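Local coordinates for inulin fructotransferase (Bacillus sp. snu-7, PDB 2INV), which probably catalyses the breakdown of inulin by intramolecular fructosyl transfer, releasing a cyclic difructose anhydride from the end of the chain, at residues A[242-247]-A[268-273]; A[186-191]-A[210-215]. All blocks are in the same frame, centred on the assembly; numbering follows the deposited sequence.

Contact 1 (A[242-247]-A[268-273]); sequences LLVTGN and TSNRLQ. With 2PO (phosphonate), chain H.
The side-chain oxygen OD1 of Asn-270 is gripped twice by Asn-247: the backbone N donates to it over 2.8 Å, and ND2 of the same residue adds a longer bond of 3.2 Å to OD1. With the same chi1 of -64° (CG beside the backbone N, anti to the carbonyl carbon) at neighbouring positions of successive coils, the two side chains lie side by side and point the same way, their amide planes only 11° apart. The other end of the Asn-270 amide is held too, since ND2 reaches Val-244 O at 3.0 Å, approaching from above that carbonyl's plane. Val-244 O thus has two donors, the second being Thr-268 N at 2.9 Å, nearly along the C=O axis. Beyond the amides, Arg-271 N meets Asn-247 O in an almost straight bond (177°). The pattern continues into the preceding coil, where Asn-247 ND2 also donates to Val-220 O and OD1 accepts from Asn-223 N. At the end of strand 243-245, Thr-245 OG1 donates to phosphonate O2P at 2.6 Å; Thr-245 of both neighbouring subunits binds the same phosphonate, which marks the trimer interface. Like asparagines stacked at equivalent turns of successive coils, with their amides hydrogen-bonded along the stack, form the asparagine stack characteristic of right-handed parallel beta-helices.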
# COMPACT_ATOMS: atom_id res chain seq x y z
N LEU A 242 -6.50 -14.19 -2.19
CA LEU A 242 -5.27 -13.61 -1.66
C LEU A 242 -4.72 -12.55 -2.60
O LEU A 242 -4.62 -12.78 -3.81
CB LEU A 242 -4.21 -14.70 -1.45
CG LEU A 242 -2.85 -14.29 -0.85
CD1 LEU A 242 -3.05 -13.60 0.50
CD2 LEU A 242 -1.96 -15.51 -0.69
N LEU A 243 -4.40 -11.39 -2.05
CA LEU A 243 -3.85 -10.28 -2.81
C LEU A 243 -2.45 -10.07 -2.28
O LEU A 243 -2.26 -9.85 -1.08
CB LEU A 243 -4.67 -9.01 -2.59
CG LEU A 243 -5.05 -8.15 -3.79
CD1 LEU A 243 -5.41 -6.76 -3.29
CD2 LEU A 243 -3.92 -8.07 -4.79
N VAL A 244 -1.47 -10.17 -3.16
CA VAL A 244 -0.09 -9.96 -2.75
C VAL A 244 0.36 -8.87 -3.70
O VAL A 244 0.44 -9.06 -4.91
CB VAL A 244 0.70 -11.26 -2.88
CG1 VAL A 244 2.14 -11.05 -2.44
CG2 VAL A 244 0.05 -12.33 -2.01
N THR A 245 0.66 -7.71 -3.12
CA THR A 245 1.01 -6.54 -3.92
C THR A 245 1.97 -5.57 -3.23
O THR A 245 1.97 -5.44 -2.00
CB THR A 245 -0.29 -5.79 -4.25
OG1 THR A 245 -0.88 -4.89 -3.10
CG2 THR A 245 -1.37 -6.56 -4.90
N GLY A 246 2.77 -4.88 -4.03
CA GLY A 246 3.71 -3.90 -3.51
C GLY A 246 4.69 -4.39 -2.46
O GLY A 246 5.08 -3.63 -1.58
N ASN A 247 5.10 -5.65 -2.55
CA ASN A 247 6.06 -6.19 -1.60
C ASN A 247 7.42 -6.22 -2.27
O ASN A 247 7.52 -6.40 -3.48
CB ASN A 247 5.66 -7.61 -1.19
CG ASN A 247 4.35 -7.66 -0.44
OD1 ASN A 247 4.28 -7.32 0.74
ND2 ASN A 247 3.30 -8.06 -1.14
N THR A 268 0.56 -9.19 -7.85
CA THR A 268 0.81 -8.06 -8.73
C THR A 268 1.60 -6.91 -8.13
O THR A 268 1.52 -6.65 -6.93
CB THR A 268 -0.54 -7.49 -9.19
OG1 THR A 268 -1.40 -8.55 -9.62
CG2 THR A 268 -0.34 -6.48 -10.31
N SER A 269 2.35 -6.21 -8.98
CA SER A 269 3.12 -5.04 -8.56
C SER A 269 4.11 -5.34 -7.43
O SER A 269 4.14 -4.64 -6.43
CB SER A 269 2.15 -3.94 -8.10
OG SER A 269 1.21 -3.65 -9.12
N ASN A 270 4.92 -6.38 -7.61
CA ASN A 270 5.90 -6.76 -6.61
C ASN A 270 7.31 -6.78 -7.19
O ASN A 270 7.50 -6.86 -8.40
CB ASN A 270 5.59 -8.15 -6.04
CG ASN A 270 4.28 -8.19 -5.30
OD1 ASN A 270 4.15 -7.68 -4.18
ND2 ASN A 270 3.28 -8.81 -5.92
N ARG A 271 8.28 -6.71 -6.29
CA ARG A 271 9.69 -6.76 -6.65
C ARG A 271 10.24 -8.06 -6.10
O ARG A 271 10.27 -8.25 -4.89
CB ARG A 271 10.44 -5.57 -6.05
CG ARG A 271 11.93 -5.48 -6.46
CD ARG A 271 12.83 -6.33 -5.58
NE ARG A 271 14.22 -6.31 -6.04
CZ ARG A 271 15.27 -6.13 -5.24
NH1 ARG A 271 15.09 -5.95 -3.93
NH2 ARG A 271 16.50 -6.13 -5.74
N LEU A 272 10.64 -8.96 -6.99
CA LEU A 272 11.18 -10.24 -6.58
C LEU A 272 12.64 -10.41 -6.97
O LEU A 272 13.00 -10.23 -8.13
CB LEU A 272 10.35 -11.40 -7.16
CG LEU A 272 9.05 -11.78 -6.44
CD1 LEU A 272 8.08 -10.60 -6.44
CD2 LEU A 272 8.43 -12.99 -7.13
N GLN A 273 13.47 -10.77 -6.00
CA GLN A 273 14.89 -11.00 -6.23
C GLN A 273 15.32 -12.28 -5.52
O GLN A 273 15.25 -12.37 -4.30
CB GLN A 273 15.74 -9.84 -5.71
CG GLN A 273 17.20 -9.89 -6.19
CD GLN A 273 18.13 -8.95 -5.45
OE1 GLN A 273 19.14 -8.50 -6.01
NE2 GLN A 273 17.81 -8.67 -4.19
P 2PO H . -0.07 -1.14 -4.01
O1P 2PO H . -1.48 -0.46 -3.81
O2P 2PO H . -0.01 -2.39 -3.04
O3P 2PO H . 1.12 -0.24 -3.98

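Contact 2 (A[186-191]-A[210-215]); sequences ALIVRG and ELTGAG
Parallel strand pairing between successive coils makes this contact, on a face of the beta-helix where the regular strand 187-189 lies beside strand 207-211, and it continues into the turns that follow both strands. The evidence is in direction and register: the two segments run 3° apart, and Ile-188 is bridged to Glu-210 with their CA atoms 4.6 Å from each other. The bonds straddle Ile-188, as parallel pairing requires: Glu-210 N donates to Leu-187 O, and Val-189 N donates to Glu-210 O at 2.8 Å in a nearly straight bond (173°). Past the strands, Gly-191 N still reaches Thr-212 O at 3.2 Å.

Ile-188 and Glu-210 extend alongside each other on one face of the sheet. Each has its CG1 or CG beside the backbone N (chi1 -66° in both), which lays the carboxylate along the isoleucine, with OE1 3.6 Å from Ile-188 CG1. OE1 also bonds to His-185 ND1, and a water lies within hydrogen-bonding distance of both OE1 and Leu-187 O. On the other face, Val-189 CB meets Leu-211 CD2 at 4.1 Å, packing into the interior with Leu-195.

Arg-190 runs extended across Thr-212 at about a right angle. Gly-213 N sits over the centre of one guanidinium face, 3.9 Å above its plane, while a water at the edge accepts from NH1 at 2.7 Å and also bonds Thr-212 OG1. A second water bridges Val-189 O and Thr-212 O. Aligned strands, an aliphatic interior and a more polar, hydrated outer face leading into turns are characteristic of adjacent coils in a right-handed parallel beta-helix.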
# COMPACT_ATOMS: atom_id res chain seq x y z
N ALA A 186 9.08 -16.60 11.39
CA ALA A 186 8.72 -15.28 11.88
C ALA A 186 7.24 -15.22 12.21
O ALA A 186 6.84 -15.10 13.37
CB ALA A 186 9.05 -14.22 10.84
N LEU A 187 6.42 -15.35 11.17
CA LEU A 187 4.97 -15.29 11.32
C LEU A 187 4.22 -16.47 10.68
O LEU A 187 4.47 -16.81 9.53
CB LEU A 187 4.45 -13.99 10.71
CG LEU A 187 2.94 -13.81 10.67
CD1 LEU A 187 2.44 -13.49 12.06
CD2 LEU A 187 2.59 -12.69 9.71
N ILE A 188 3.31 -17.06 11.44
CA ILE A 188 2.50 -18.17 10.95
C ILE A 188 1.03 -17.88 11.25
O ILE A 188 0.68 -17.52 12.37
CB ILE A 188 2.88 -19.50 11.65
CG1 ILE A 188 4.30 -19.92 11.27
CG2 ILE A 188 1.89 -20.60 11.26
CD1 ILE A 188 4.79 -21.17 11.97
N VAL A 189 0.17 -18.02 10.25
CA VAL A 189 -1.26 -17.78 10.44
C VAL A 189 -2.13 -18.76 9.66
O VAL A 189 -2.27 -18.67 8.44
CB VAL A 189 -1.66 -16.34 10.04
CG1 VAL A 189 -3.12 -16.10 10.38
CG2 VAL A 189 -0.78 -15.33 10.76
N ARG A 190 -2.71 -19.69 10.41
CA ARG A 190 -3.57 -20.74 9.89
C ARG A 190 -5.03 -20.31 9.88
O ARG A 190 -5.49 -19.66 10.81
CB ARG A 190 -3.39 -21.97 10.79
CG ARG A 190 -3.93 -23.25 10.22
CD ARG A 190 -3.39 -24.42 10.98
NE ARG A 190 -3.49 -25.63 10.18
CZ ARG A 190 -2.47 -26.20 9.55
NH1 ARG A 190 -1.27 -25.66 9.63
NH2 ARG A 190 -2.66 -27.30 8.83
N GLY A 191 -5.76 -20.69 8.84
CA GLY A 191 -7.17 -20.32 8.76
C GLY A 191 -7.43 -18.83 8.87
O GLY A 191 -8.32 -18.40 9.60
N GLU A 210 3.85 -17.53 6.75
CA GLU A 210 3.23 -18.82 6.44
C GLU A 210 1.72 -18.84 6.68
O GLU A 210 1.26 -18.92 7.83
CB GLU A 210 3.89 -19.92 7.26
CG GLU A 210 5.35 -20.16 6.90
CD GLU A 210 6.04 -21.12 7.86
OE1 GLU A 210 6.74 -20.63 8.77
OE2 GLU A 210 5.87 -22.35 7.71
N LEU A 211 0.95 -18.78 5.60
CA LEU A 211 -0.51 -18.81 5.68
C LEU A 211 -0.95 -20.23 5.36
O LEU A 211 -1.22 -20.59 4.21
CB LEU A 211 -1.10 -17.83 4.68
CG LEU A 211 -0.39 -16.48 4.76
CD1 LEU A 211 -0.92 -15.55 3.68
CD2 LEU A 211 -0.57 -15.88 6.14
N THR A 212 -1.01 -21.04 6.41
CA THR A 212 -1.36 -22.45 6.31
C THR A 212 -2.83 -22.78 6.49
O THR A 212 -3.65 -21.90 6.75
CB THR A 212 -0.54 -23.24 7.33
OG1 THR A 212 -0.82 -22.74 8.65
CG2 THR A 212 0.95 -23.06 7.05
N GLY A 213 -3.16 -24.06 6.34
CA GLY A 213 -4.52 -24.52 6.49
C GLY A 213 -5.40 -24.12 5.31
O GLY A 213 -5.67 -24.93 4.41
N ALA A 214 -5.85 -22.88 5.33
CA ALA A 214 -6.70 -22.36 4.27
C ALA A 214 -6.91 -20.88 4.54
O ALA A 214 -6.60 -20.40 5.65
CB ALA A 214 -8.03 -23.09 4.26
N GLY A 215 -7.42 -20.14 3.56
CA GLY A 215 -7.63 -18.73 3.77
C GLY A 215 -8.63 -18.06 2.85
O GLY A 215 -9.01 -18.59 1.81
O HOH W 1 7.22 -18.01 9.21
O HOH W 2 -3.99 -19.01 6.43
O HOH W 3 0.19 -23.72 10.89

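In the fold
From the N terminus, the chain first passes through 186-191 and returns to its side at 210-215, so contact 2 closes a loop of 18 intervening residues. It then continues through strand 232-240 before reaching 242-247, and contact 1 closes a second loop, of 20 residues, at 268-273. The two loops follow in series, neither enclosing nor crossing the other. Their centres lie 18 Å apart, yet the contacts meet directly where Leu-242 CD1 packs 4.3 Å from Leu-211 CD1. Both join neighbouring coils of one subunit; contact 1 also lies at the trimer interface, whereas no other chain of the assembly touches the segments of contact 2.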